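Long-range contacts in DNA topoisomerase 2-associated protein PAT1 (Saccharomyces cerevisiae, PDB 5LMG), which activates mRNA decapping and represses translation in yeast, its C-terminal domain directly binding the decapping enzyme Dcp2 and the exonuclease Xrn1: residues 57-62 with 79-84; 278-282 with 348-352; 314-318 with 338-342. The protein carries 2 engineered substitutions. All coordinates share one frame; numbering follows the deposited sequence.

Contact 1 (57-62 with 79-84). With EDO (1,2-ethanediol), chain G; EDO (1,2-ethanediol), chain E.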
ATOM      1  N   THR A  57      21.232  20.079  -5.187  1.00 48.61           N
ATOM      2  CA  THR A  57      20.882  20.848  -6.385  1.00 48.50           C
ATOM      3  C   THR A  57      19.345  21.016  -6.454  1.00 51.44           C
ATOM      4  O   THR A  57      18.875  22.138  -6.643  1.00 51.67           O
ATOM      5  CB  THR A  57      21.480  20.177  -7.639  1.00 54.45           C
ATOM      6  OG1 THR A  57      22.900  20.159  -7.516  1.00 58.04           O
ATOM      7  CG2 THR A  57      21.096  20.884  -8.933  1.00 53.01           C
ATOM      8  N   VAL A  58      18.579  19.918  -6.253  1.00 45.78           N
ATOM      9  CA  VAL A  58      17.105  19.939  -6.248  1.00 45.28           C
ATOM     10  C   VAL A  58      16.573  20.937  -5.203  1.00 47.00           C
ATOM     11  O   VAL A  58      15.705  21.755  -5.536  1.00 46.29           O
ATOM     12  CB  VAL A  58      16.465  18.528  -6.112  1.00 49.23           C
ATOM     13  CG1 VAL A  58      14.961  18.620  -5.846  1.00 48.58           C
ATOM     14  CG2 VAL A  58      16.733  17.680  -7.359  1.00 49.68           C
ATOM     15  N   TYR A  59      17.118  20.892  -3.966  1.00 42.42           N
ATOM     16  CA  TYR A  59      16.762  21.812  -2.872  1.00 41.64           C
ATOM     17  C   TYR A  59      17.039  23.274  -3.261  1.00 45.91           C
ATOM     18  O   TYR A  59      16.176  24.129  -3.060  1.00 44.85           O
ATOM     19  CB  TYR A  59      17.472  21.419  -1.556  1.00 42.23           C
ATOM     20  CG  TYR A  59      16.659  20.448  -0.724  1.00 42.88           C
ATOM     21  CD1 TYR A  59      16.480  19.128  -1.132  1.00 44.45           C
ATOM     22  CD2 TYR A  59      16.040  20.857   0.456  1.00 42.35           C
ATOM     23  CE1 TYR A  59      15.700  18.241  -0.393  1.00 45.55           C
ATOM     24  CE2 TYR A  59      15.257  19.979   1.205  1.00 41.82           C
ATOM     25  CZ  TYR A  59      15.072  18.676   0.764  1.00 49.51           C
ATOM     26  OH  TYR A  59      14.289  17.798   1.478  1.00 45.82           O
ATOM     27  N   GLU A  60      18.209  23.546  -3.879  1.00 44.01           N
ATOM     28  CA  GLU A  60      18.585  24.898  -4.322  1.00 44.40           C
ATOM     29  C   GLU A  60      17.572  25.437  -5.328  1.00 46.64           C
ATOM     30  O   GLU A  60      17.106  26.566  -5.172  1.00 45.52           O
ATOM     31  CB  GLU A  60      19.992  24.910  -4.929  1.00 46.67           C
ATOM     32  CG  GLU A  60      21.109  24.871  -3.897  1.00 60.31           C
ATOM     33  CD  GLU A  60      22.508  24.629  -4.440  1.00 86.03           C
ATOM     34  OE1 GLU A  60      22.645  24.300  -5.642  1.00 83.14           O
ATOM     35  OE2 GLU A  60      23.471  24.744  -3.648  1.00 83.10           O
ATOM     36  N   GLU A  61      17.186  24.608  -6.313  1.00 43.51           N
ATOM     37  CA  GLU A  61      16.217  24.974  -7.347  1.00 43.61           C
ATOM     38  C   GLU A  61      14.815  25.208  -6.778  1.00 47.30           C
ATOM     39  O   GLU A  61      14.139  26.140  -7.219  1.00 46.63           O
ATOM     40  CB  GLU A  61      16.198  23.964  -8.505  1.00 45.14           C
ATOM     41  CG  GLU A  61      17.533  23.768  -9.220  1.00 53.15           C
ATOM     42  CD  GLU A  61      18.171  24.937  -9.952  1.00 72.25           C
ATOM     43  OE1 GLU A  61      17.579  26.041  -9.993  1.00 62.52           O
ATOM     44  OE2 GLU A  61      19.283  24.738 -10.492  1.00 69.47           O
ATOM     45  N   ILE A  62      14.397  24.402  -5.774  1.00 44.05           N
ATOM     46  CA  ILE A  62      13.088  24.557  -5.125  1.00 42.71           C
ATOM     47  C   ILE A  62      13.076  25.855  -4.319  1.00 45.39           C
ATOM     48  O   ILE A  62      12.127  26.630  -4.440  1.00 44.36           O
ATOM     49  CB  ILE A  62      12.660  23.300  -4.302  1.00 45.31           C
ATOM     50  CG1 ILE A  62      12.289  22.089  -5.214  1.00 45.33           C
ATOM     51  CG2 ILE A  62      11.540  23.604  -3.271  1.00 45.45           C
ATOM     52  CD1 ILE A  62      11.019  22.236  -6.132  1.00 47.12           C
ATOM     53  N   ALA A  79      15.009  24.357 -14.913  1.00 47.23           N
ATOM     54  CA  ALA A  79      16.230  23.972 -14.204  1.00 47.44           C
ATOM     55  C   ALA A  79      15.949  22.921 -13.123  1.00 51.79           C
ATOM     56  O   ALA A  79      16.712  21.961 -13.011  1.00 51.70           O
ATOM     57  CB  ALA A  79      16.906  25.194 -13.605  1.00 48.17           C
ATOM     58  N   MET A  80      14.819  23.063 -12.378  1.00 47.84           N
ATOM     59  CA  MET A  80      14.425  22.103 -11.340  1.00 46.64           C
ATOM     60  C   MET A  80      14.068  20.742 -11.969  1.00 49.87           C
ATOM     61  O   MET A  80      14.538  19.706 -11.473  1.00 47.29           O
ATOM     62  CB  MET A  80      13.267  22.654 -10.488  1.00 48.19           C
ATOM     63  CG  MET A  80      12.872  21.748  -9.316  1.00 50.76           C
ATOM     64  SD  MET A  80      11.590  20.531  -9.735  1.00 54.15           S
ATOM     65  CE  MET A  80      10.140  21.577  -9.782  1.00 50.22           C
ATOM     66  N   TRP A  81      13.227  20.751 -13.043  1.00 47.42           N
ATOM     67  CA  TRP A  81      12.822  19.543 -13.763  1.00 47.74           C
ATOM     68  C   TRP A  81      14.057  18.796 -14.282  1.00 51.90           C
ATOM     69  O   TRP A  81      14.165  17.593 -14.061  1.00 50.37           O
ATOM     70  CB  TRP A  81      11.825  19.852 -14.911  1.00 47.10           C
ATOM     71  CG  TRP A  81      11.545  18.670 -15.804  1.00 48.86           C
ATOM     72  CD1 TRP A  81      12.019  18.472 -17.069  1.00 52.58           C
ATOM     73  CD2 TRP A  81      10.808  17.482 -15.464  1.00 48.31           C
ATOM     74  NE1 TRP A  81      11.585  17.257 -17.556  1.00 52.33           N
ATOM     75  CE2 TRP A  81      10.847  16.625 -16.589  1.00 52.95           C
ATOM     76  CE3 TRP A  81      10.108  17.060 -14.317  1.00 49.01           C
ATOM     77  CZ2 TRP A  81      10.209  15.376 -16.606  1.00 51.82           C
ATOM     78  CZ3 TRP A  81       9.455  15.834 -14.346  1.00 50.31           C
ATOM     79  CH2 TRP A  81       9.512  15.005 -15.477  1.00 51.20           C
ATOM     80  N   GLU A  82      15.002  19.524 -14.903  1.00 50.70           N
ATOM     81  CA  GLU A  82      16.250  18.960 -15.430  1.00 52.31           C
ATOM     82  C   GLU A  82      17.142  18.361 -14.328  1.00 57.30           C
ATOM     83  O   GLU A  82      17.748  17.313 -14.552  1.00 57.37           O
ATOM     84  CB  GLU A  82      17.015  19.992 -16.268  1.00 54.35           C
ATOM     85  CG  GLU A  82      16.482  20.127 -17.685  1.00 67.01           C
ATOM     86  CD  GLU A  82      17.320  21.009 -18.591  1.00 95.60           C
ATOM     87  OE1 GLU A  82      18.435  20.586 -18.974  1.00 99.81           O
ATOM     88  OE2 GLU A  82      16.850  22.116 -18.939  1.00 90.56           O
ATOM     89  N   ALA A  83      17.165  18.985 -13.130  1.00 53.78           N
ATOM     90  CA  ALA A  83      17.935  18.516 -11.965  1.00 53.56           C
ATOM     91  C   ALA A  83      17.404  17.188 -11.363  1.00 56.61           C
ATOM     92  O   ALA A  83      18.091  16.579 -10.542  1.00 56.49           O
ATOM     93  CB  ALA A  83      17.989  19.602 -10.899  1.00 54.10           C
ATOM     94  N   LEU A  84      16.208  16.731 -11.793  1.00 53.57           N
ATOM     95  CA  LEU A  84      15.574  15.486 -11.334  1.00 52.83           C
ATOM     96  C   LEU A  84      16.020  14.214 -12.090  1.00 59.49           C
ATOM     97  O   LEU A  84      15.875  13.110 -11.553  1.00 59.03           O
ATOM     98  CB  LEU A  84      14.038  15.598 -11.354  1.00 51.90           C
ATOM     99  CG  LEU A  84      13.349  16.567 -10.391  1.00 55.26           C
ATOM    100  CD1 LEU A  84      11.860  16.609 -10.667  1.00 55.24           C
ATOM    101  CD2 LEU A  84      13.570  16.172  -8.937  1.00 53.64           C
TER
HETATM  102  C1  EDO G 803      19.603  29.457 -11.105  1.00 86.71           C
HETATM  103  O1  EDO G 803      20.357  30.116 -10.099  1.00 86.04           O
HETATM  104  C2  EDO G 803      20.239  28.079 -11.423  1.00 87.24           C
HETATM  105  O2  EDO G 803      19.490  27.432 -12.443  1.00 87.68           O
HETATM  106  C1  EDO E 801      26.159  24.864  -7.138  1.00 97.86           C
HETATM  107  O1  EDO E 801      26.729  24.646  -8.421  1.00 97.86           O
HETATM  108  C2  EDO E 801      26.976  24.093  -6.073  1.00 97.91           C
HETATM  109  O2  EDO E 801      26.413  24.318  -4.790  1.00 97.58           O
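Glu61 and Met80 meet at the very root of their side chains, CB to CB 3.8 Å, so that two helices touch here with only their first side-chain carbons between them. The pairing is an antiparallel helix-helix contact in a mainly helical fold, of a family placed in the TPR clan, joining the long helix 48-70 to the short helix 78-82 that follows it. Its sense is read from the register: Val58 lies nearest Ala83 and Glu61 nearest Met80. The CA atoms of Glu61 and Met80 are 5.2 Å apart, a closeness consistent with the small Ala79 and Ala83, whose CB atoms point toward helix 48-70. No hydrogen bond crosses, so the evidence is for packing alone.

On the buried side Met80 curls round one methyl. CG, anti to the backbone N (chi1 -176°), comes to 3.7 Å from Ile62 CD1, and bends at chi2 (-90°) and chi3 fold the thioether back until CE is 3.8 Å from the same methyl. Ile108 and Arg111 of helix 103-114 also touch Ile62, while Phe115 and Leu116 touch Met80, so the pair is buried under that helix and the loop after it.

The outer side is polar. Glu61 bends at chi2 (-63°), setting its carboxylate beside the methyl of Ala79, with OE1 3.8 Å from Ala79 CB. A 1,2-ethanediol, probably from the crystallisation liquor, sits beside both groups and is held only weakly.

At the far end the side chains of Val58 and Leu84 cross at about a right angle, CG2 to CD2 3.8 Å. Thr57 keeps its hydroxyl on the carbonyl of Glu53 in its own helix and offers its methyl instead: Thr57 CG2 rests 3.9 Å from Ala83 CB.

Contact 2 (278-282 with 348-352). Engineered in segment 278-282: Ala279 (natural residue Gln).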
ATOM      1  N   TRP A 278      -6.497  -6.359   4.149  1.00 39.32           N
ATOM      2  CA  TRP A 278      -7.931  -6.543   3.896  1.00 39.82           C
ATOM      3  C   TRP A 278      -8.468  -5.470   2.951  1.00 42.46           C
ATOM      4  O   TRP A 278      -9.392  -5.764   2.203  1.00 42.08           O
ATOM      5  CB  TRP A 278      -8.736  -6.635   5.208  1.00 38.85           C
ATOM      6  CG  TRP A 278      -8.327  -7.797   6.069  1.00 39.63           C
ATOM      7  CD1 TRP A 278      -7.551  -7.748   7.193  1.00 42.22           C
ATOM      8  CD2 TRP A 278      -8.564  -9.192   5.804  1.00 39.41           C
ATOM      9  NE1 TRP A 278      -7.317  -9.021   7.663  1.00 42.01           N
ATOM     10  CE2 TRP A 278      -7.911  -9.929   6.818  1.00 43.71           C
ATOM     11  CE3 TRP A 278      -9.268  -9.893   4.804  1.00 40.77           C
ATOM     12  CZ2 TRP A 278      -7.968 -11.331   6.882  1.00 43.37           C
ATOM     13  CZ3 TRP A 278      -9.297 -11.282   4.849  1.00 42.42           C
ATOM     14  CH2 TRP A 278      -8.652 -11.988   5.876  1.00 42.96           C
ATOM     15  N   ALA A 279      -7.865  -4.250   2.951  1.00 39.65           N
ATOM     16  CA  ALA A 279      -8.242  -3.155   2.038  1.00 39.00           C
ATOM     17  C   ALA A 279      -7.838  -3.534   0.607  1.00 40.28           C
ATOM     18  O   ALA A 279      -8.628  -3.347  -0.321  1.00 37.86           O
ATOM     19  CB  ALA A 279      -7.593  -1.845   2.461  1.00 39.20           C
ATOM     20  N   PHE A 280      -6.644  -4.127   0.439  1.00 36.77           N
ATOM     21  CA  PHE A 280      -6.194  -4.627  -0.855  1.00 36.83           C
ATOM     22  C   PHE A 280      -7.141  -5.731  -1.364  1.00 39.09           C
ATOM     23  O   PHE A 280      -7.559  -5.671  -2.520  1.00 36.54           O
ATOM     24  CB  PHE A 280      -4.746  -5.161  -0.794  1.00 38.86           C
ATOM     25  CG  PHE A 280      -4.363  -5.983  -2.013  1.00 40.22           C
ATOM     26  CD1 PHE A 280      -4.017  -5.363  -3.213  1.00 42.72           C
ATOM     27  CD2 PHE A 280      -4.376  -7.374  -1.966  1.00 41.49           C
ATOM     28  CE1 PHE A 280      -3.680  -6.119  -4.343  1.00 43.65           C
ATOM     29  CE2 PHE A 280      -4.065  -8.131  -3.101  1.00 44.65           C
ATOM     30  CZ  PHE A 280      -3.705  -7.499  -4.283  1.00 43.35           C
ATOM     31  N   LEU A 281      -7.471  -6.726  -0.493  1.00 36.95           N
ATOM     32  CA  LEU A 281      -8.339  -7.859  -0.844  1.00 37.26           C
ATOM     33  C   LEU A 281      -9.738  -7.395  -1.219  1.00 40.97           C
ATOM     34  O   LEU A 281     -10.337  -7.983  -2.100  1.00 39.42           O
ATOM     35  CB  LEU A 281      -8.398  -8.904   0.283  1.00 37.19           C
ATOM     36  CG  LEU A 281      -7.149  -9.759   0.516  1.00 40.51           C
ATOM     37  CD1 LEU A 281      -7.265 -10.545   1.816  1.00 40.18           C
ATOM     38  CD2 LEU A 281      -6.898 -10.734  -0.656  1.00 41.71           C
ATOM     39  N   ALA A 282     -10.244  -6.327  -0.551  1.00 38.43           N
ATOM     40  CA  ALA A 282     -11.555  -5.737  -0.810  1.00 38.00           C
ATOM     41  C   ALA A 282     -11.551  -5.097  -2.203  1.00 41.25           C
ATOM     42  O   ALA A 282     -12.483  -5.333  -2.972  1.00 40.13           O
ATOM     43  CB  ALA A 282     -11.893  -4.699   0.254  1.00 39.10           C
ATOM     44  N   ASP A 348     -12.243  -4.591   9.667  1.00 41.83           N
ATOM     45  CA  ASP A 348     -11.251  -4.867   8.619  1.00 42.12           C
ATOM     46  C   ASP A 348     -11.677  -6.059   7.762  1.00 46.97           C
ATOM     47  O   ASP A 348     -11.632  -5.979   6.535  1.00 46.41           O
ATOM     48  CB  ASP A 348      -9.841  -5.076   9.203  1.00 43.81           C
ATOM     49  CG  ASP A 348      -9.224  -3.839   9.844  1.00 56.32           C
ATOM     50  OD1 ASP A 348      -9.798  -2.728   9.683  1.00 56.47           O
ATOM     51  OD2 ASP A 348      -8.179  -3.979  10.515  1.00 61.36           O
ATOM     52  N   LEU A 349     -12.156  -7.129   8.409  1.00 43.33           N
ATOM     53  CA  LEU A 349     -12.645  -8.312   7.719  1.00 43.52           C
ATOM     54  C   LEU A 349     -13.947  -8.001   6.935  1.00 46.91           C
ATOM     55  O   LEU A 349     -14.049  -8.400   5.776  1.00 46.63           O
ATOM     56  CB  LEU A 349     -12.823  -9.487   8.701  1.00 43.67           C
ATOM     57  CG  LEU A 349     -13.426 -10.798   8.157  1.00 47.98           C
ATOM     58  CD1 LEU A 349     -12.594 -11.386   7.007  1.00 47.17           C
ATOM     59  CD2 LEU A 349     -13.593 -11.816   9.276  1.00 48.41           C
ATOM     60  N   ASN A 350     -14.897  -7.255   7.537  1.00 42.54           N
ATOM     61  CA  ASN A 350     -16.149  -6.893   6.857  1.00 43.13           C
ATOM     62  C   ASN A 350     -15.944  -5.965   5.656  1.00 45.05           C
ATOM     63  O   ASN A 350     -16.749  -6.011   4.737  1.00 44.08           O
ATOM     64  CB  ASN A 350     -17.196  -6.341   7.824  1.00 44.24           C
ATOM     65  CG  ASN A 350     -17.917  -7.451   8.534  1.00 60.56           C
ATOM     66  OD1 ASN A 350     -18.352  -8.429   7.922  1.00 58.78           O
ATOM     67  ND2 ASN A 350     -18.048  -7.338   9.844  1.00 47.31           N
ATOM     68  N   LEU A 351     -14.846  -5.185   5.619  1.00 41.40           N
ATOM     69  CA  LEU A 351     -14.496  -4.354   4.459  1.00 41.57           C
ATOM     70  C   LEU A 351     -14.357  -5.275   3.223  1.00 44.49           C
ATOM     71  O   LEU A 351     -14.913  -4.983   2.164  1.00 43.21           O
ATOM     72  CB  LEU A 351     -13.175  -3.577   4.718  1.00 41.58           C
ATOM     73  CG  LEU A 351     -12.579  -2.740   3.553  1.00 46.60           C
ATOM     74  CD1 LEU A 351     -13.563  -1.669   3.056  1.00 47.16           C
ATOM     75  CD2 LEU A 351     -11.284  -2.069   3.977  1.00 48.69           C
ATOM     76  N   PHE A 352     -13.676  -6.425   3.410  1.00 41.59           N
ATOM     77  CA  PHE A 352     -13.456  -7.429   2.376  1.00 40.66           C
ATOM     78  C   PHE A 352     -14.723  -8.230   2.079  1.00 44.52           C
ATOM     79  O   PHE A 352     -15.097  -8.325   0.918  1.00 44.23           O
ATOM     80  CB  PHE A 352     -12.284  -8.354   2.759  1.00 41.90           C
ATOM     81  CG  PHE A 352     -12.112  -9.606   1.922  1.00 43.38           C
ATOM     82  CD1 PHE A 352     -11.942  -9.525   0.540  1.00 45.32           C
ATOM     83  CD2 PHE A 352     -12.068 -10.861   2.519  1.00 45.69           C
ATOM     84  CE1 PHE A 352     -11.748 -10.681  -0.228  1.00 46.61           C
ATOM     85  CE2 PHE A 352     -11.887 -12.017   1.746  1.00 48.05           C
ATOM     86  CZ  PHE A 352     -11.716 -11.916   0.383  1.00 46.11           C
TER
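Trp278 and Phe352 form the tight half of this contact, their rings meeting with CZ3 of Trp278 3.6 Å from CD2 of Phe352. The arrangement is neither a stack nor a T: the ring planes are 41° apart, and Phe352 CD2 comes to the edge of the indole, near its plane. One indole face is taken by Leu349, whose CD1 stands 3.9 Å from Trp278 CZ3, over the ring but offset toward its rim; the two side chains lie alongside each other and point the same way. At the root of the indole the carbonyl O of Asp348 comes to 3.3 Å from Trp278 CB. Phe352 is held on a further flank by Leu281. Its CD1 is 3.6 Å from Leu281 CB, an off-centre CH-pi contact, and the carbonyl O of Leu281 lies at the edge of the phenyl ring. With CG anti to the backbone N (chi1 168°), Phe352 reaches between Trp278 and Leu281, and the backbones close up behind it: CA of Ala282 is just 4.1 Å from CA of Phe352, and the Ala282 methyl lies 3.6 Å from Leu351 O.

Toward solvent the packing thins. Leu351 is exposed and lays its CD2 4.0 Å from CB of Ala279, an engineered residue that is glutamine in the natural sequence. The carboxylate of Asp348 is paired with Lys344 in its own helix.

No hydrogen bond links the segments, whose axes approach to 8.2 Å and run parallel within 11°. Between them in sequence comes helix 290-322, and Thr307, Ile308, Ile304 and Ile296 on it touch Trp278, Leu349 and Phe352. Parallel first and third helices that share the helix between them are consistent with the layered helical packing of alpha-alpha superhelices such as those of the TPR clan.

Contact 3 (314-318 with 338-342)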
ATOM      1  N   LEU A 314     -10.636 -12.311  21.801  1.00 42.47           N
ATOM      2  CA  LEU A 314     -10.839 -10.983  22.387  1.00 42.58           C
ATOM      3  C   LEU A 314     -12.229 -10.836  23.019  1.00 46.91           C
ATOM      4  O   LEU A 314     -12.343 -10.237  24.090  1.00 46.06           O
ATOM      5  CB  LEU A 314     -10.573  -9.865  21.374  1.00 42.31           C
ATOM      6  CG  LEU A 314      -9.100  -9.612  21.029  1.00 46.65           C
ATOM      7  CD1 LEU A 314      -8.988  -8.786  19.775  1.00 45.78           C
ATOM      8  CD2 LEU A 314      -8.379  -8.905  22.169  1.00 50.32           C
ATOM      9  N   GLN A 315     -13.274 -11.399  22.373  1.00 43.59           N
ATOM     10  CA  GLN A 315     -14.647 -11.364  22.883  1.00 44.40           C
ATOM     11  C   GLN A 315     -14.758 -12.134  24.221  1.00 48.78           C
ATOM     12  O   GLN A 315     -15.417 -11.653  25.146  1.00 48.00           O
ATOM     13  CB  GLN A 315     -15.629 -11.914  21.836  1.00 46.05           C
ATOM     14  CG  GLN A 315     -17.098 -11.668  22.195  1.00 69.37           C
ATOM     15  CD  GLN A 315     -18.071 -12.224  21.188  1.00 94.67           C
ATOM     16  OE1 GLN A 315     -17.825 -13.235  20.516  1.00 91.86           O
ATOM     17  NE2 GLN A 315     -19.228 -11.589  21.093  1.00 90.06           N
ATOM     18  N   LYS A 316     -14.103 -13.310  24.316  1.00 45.40           N
ATOM     19  CA  LYS A 316     -14.044 -14.118  25.537  1.00 46.10           C
ATOM     20  C   LYS A 316     -13.371 -13.306  26.669  1.00 50.07           C
ATOM     21  O   LYS A 316     -13.908 -13.266  27.775  1.00 50.54           O
ATOM     22  CB  LYS A 316     -13.321 -15.466  25.267  1.00 48.08           C
ATOM     23  CG  LYS A 316     -12.987 -16.291  26.510  1.00 57.33           C
ATOM     24  CD  LYS A 316     -11.524 -16.116  26.912  1.00 60.94           C
ATOM     25  CE  LYS A 316     -11.234 -16.679  28.271  1.00 59.96           C
ATOM     26  NZ  LYS A 316      -9.789 -16.559  28.624  1.00 61.30           N
ATOM     27  N   LYS A 317     -12.217 -12.656  26.378  1.00 45.60           N
ATOM     28  CA  LYS A 317     -11.440 -11.839  27.329  1.00 45.05           C
ATOM     29  C   LYS A 317     -12.281 -10.691  27.868  1.00 48.01           C
ATOM     30  O   LYS A 317     -12.265 -10.430  29.077  1.00 46.50           O
ATOM     31  CB  LYS A 317     -10.161 -11.297  26.672  1.00 45.83           C
ATOM     32  CG  LYS A 317      -9.065 -12.339  26.572  1.00 53.22           C
ATOM     33  CD  LYS A 317      -7.845 -11.828  25.818  1.00 54.69           C
ATOM     34  CE  LYS A 317      -6.856 -12.955  25.616  1.00 63.18           C
ATOM     35  NZ  LYS A 317      -5.663 -12.522  24.844  1.00 69.61           N
ATOM     36  N   GLU A 318     -13.038 -10.037  26.960  1.00 45.36           N
ATOM     37  CA  GLU A 318     -13.951  -8.942  27.266  1.00 46.11           C
ATOM     38  C   GLU A 318     -15.000  -9.414  28.277  1.00 52.95           C
ATOM     39  O   GLU A 318     -15.152  -8.771  29.311  1.00 52.27           O
ATOM     40  CB  GLU A 318     -14.629  -8.439  25.984  1.00 46.78           C
ATOM     41  CG  GLU A 318     -15.505  -7.215  26.196  1.00 57.43           C
ATOM     42  CD  GLU A 318     -16.354  -6.801  25.009  1.00 73.34           C
ATOM     43  OE1 GLU A 318     -15.891  -6.947  23.853  1.00 61.41           O
ATOM     44  OE2 GLU A 318     -17.445  -6.234  25.244  1.00 63.30           O
ATOM     45  N   ILE A 338      -9.374  -3.928  24.647  1.00 42.81           N
ATOM     46  CA  ILE A 338      -9.871  -5.217  24.143  1.00 42.78           C
ATOM     47  C   ILE A 338     -11.011  -4.987  23.143  1.00 45.46           C
ATOM     48  O   ILE A 338     -10.942  -5.512  22.036  1.00 41.98           O
ATOM     49  CB  ILE A 338     -10.230  -6.221  25.282  1.00 46.02           C
ATOM     50  CG1 ILE A 338      -8.950  -6.703  26.027  1.00 46.21           C
ATOM     51  CG2 ILE A 338     -11.034  -7.418  24.742  1.00 47.02           C
ATOM     52  CD1 ILE A 338      -9.169  -7.358  27.358  1.00 52.72           C
ATOM     53  N   ILE A 339     -12.021  -4.167  23.529  1.00 43.49           N
ATOM     54  CA  ILE A 339     -13.181  -3.804  22.699  1.00 43.89           C
ATOM     55  C   ILE A 339     -12.733  -3.138  21.392  1.00 46.93           C
ATOM     56  O   ILE A 339     -13.267  -3.485  20.333  1.00 45.02           O
ATOM     57  CB  ILE A 339     -14.231  -2.953  23.488  1.00 47.78           C
ATOM     58  CG1 ILE A 339     -14.783  -3.738  24.706  1.00 48.77           C
ATOM     59  CG2 ILE A 339     -15.388  -2.469  22.574  1.00 48.44           C
ATOM     60  CD1 ILE A 339     -15.468  -2.886  25.807  1.00 54.07           C
ATOM     61  N   TYR A 340     -11.749  -2.194  21.472  1.00 43.32           N
ATOM     62  CA  TYR A 340     -11.189  -1.477  20.324  1.00 42.46           C
ATOM     63  C   TYR A 340     -10.568  -2.447  19.312  1.00 43.74           C
ATOM     64  O   TYR A 340     -10.856  -2.344  18.122  1.00 40.39           O
ATOM     65  CB  TYR A 340     -10.175  -0.394  20.749  1.00 43.78           C
ATOM     66  CG  TYR A 340      -9.295   0.089  19.616  1.00 46.11           C
ATOM     67  CD1 TYR A 340      -9.777   0.985  18.662  1.00 47.50           C
ATOM     68  CD2 TYR A 340      -7.983  -0.362  19.485  1.00 47.98           C
ATOM     69  CE1 TYR A 340      -8.981   1.410  17.598  1.00 46.86           C
ATOM     70  CE2 TYR A 340      -7.178   0.055  18.424  1.00 49.46           C
ATOM     71  CZ  TYR A 340      -7.683   0.939  17.481  1.00 57.42           C
ATOM     72  OH  TYR A 340      -6.894   1.359  16.440  1.00 62.56           O
ATOM     73  N   ASN A 341      -9.710  -3.365  19.796  1.00 40.62           N
ATOM     74  CA  ASN A 341      -9.044  -4.354  18.954  1.00 40.19           C
ATOM     75  C   ASN A 341     -10.009  -5.398  18.389  1.00 42.61           C
ATOM     76  O   ASN A 341      -9.854  -5.796  17.232  1.00 41.82           O
ATOM     77  CB  ASN A 341      -7.858  -4.976  19.675  1.00 39.53           C
ATOM     78  CG  ASN A 341      -6.682  -4.043  19.642  1.00 50.38           C
ATOM     79  OD1 ASN A 341      -6.064  -3.830  18.593  1.00 49.72           O
ATOM     80  ND2 ASN A 341      -6.399  -3.399  20.768  1.00 40.25           N
ATOM     81  N   LYS A 342     -11.055  -5.755  19.151  1.00 39.83           N
ATOM     82  CA  LYS A 342     -12.094  -6.693  18.702  1.00 39.78           C
ATOM     83  C   LYS A 342     -12.890  -6.085  17.529  1.00 43.47           C
ATOM     84  O   LYS A 342     -13.010  -6.716  16.475  1.00 41.69           O
ATOM     85  CB  LYS A 342     -13.025  -7.078  19.862  1.00 41.44           C
ATOM     86  CG  LYS A 342     -14.131  -8.071  19.485  1.00 45.37           C
ATOM     87  CD  LYS A 342     -15.250  -8.083  20.520  1.00 50.63           C
ATOM     88  CE  LYS A 342     -16.131  -6.857  20.432  1.00 55.61           C
ATOM     89  NZ  LYS A 342     -17.296  -6.945  21.346  1.00 60.54           N
TER
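Glu318 and Lys342 cross at about a right angle, and their ends meet in a salt bridge, Lys342 NZ to Glu318 OE1 2.9 Å. The ammonium comes to the syn side of that oxygen, 17° out of the carboxylate plane. Glu318 is extended along its length, whereas Lys342 stays extended only as far as CD and turns at chi3 (74°), which swings NZ back to the acid. Ile339 runs at a right angle to Glu318 as well, laying its CG1 3.5 Å from Glu318 CD, so aliphatic carbon supports the carboxylate beside its charged partner.

These side chains bridge an antiparallel alpha-alpha hairpin made by helices 290-322 and 329-355, whose local axes are 9.3 Å apart at 157°. Replacing Glu318 with an alanine would probably leave the Lys342 ammonium without its charge mate and free to turn, and uncover CG1 of Ile339.

Beside the salt bridge the side chains that meet are apolar. Ile338 and Leu314 approach at a slant, CD2 of Leu314 4.0 Å from CG2 of Ile338, and that same CG2 presses to 3.2 Å on the backbone O of Leu314. Leu314 sets its other methyl against the opposite backbone, CD1 3.7 Å from Lys342 N; Phe271 and Leu345 also touch the Leu314 side chain.

How the contacts relate
Contacts 1 and 2 are mostly buried, whereas contact 3 lies at the surface. Contact 1 stands apart: its centre is about 41 Å from that of contact 2 and about 52 Å from that of contact 3, across the middle of the chain. The other two lie on one side, centres about 20 Å apart, and share helix 329-355, which packs in parallel on helix 275-286 in contact 2 and antiparallel on helix 290-322 in contact 3. Both buried contacts pack without a crossing hydrogen bond, mainly through aliphatic carbons and a thioether in contact 1 and aromatic rings with leucines in contact 2; contact 3 adds to its apolar packing a salt bridge, the one hydrogen bond crossing any contact.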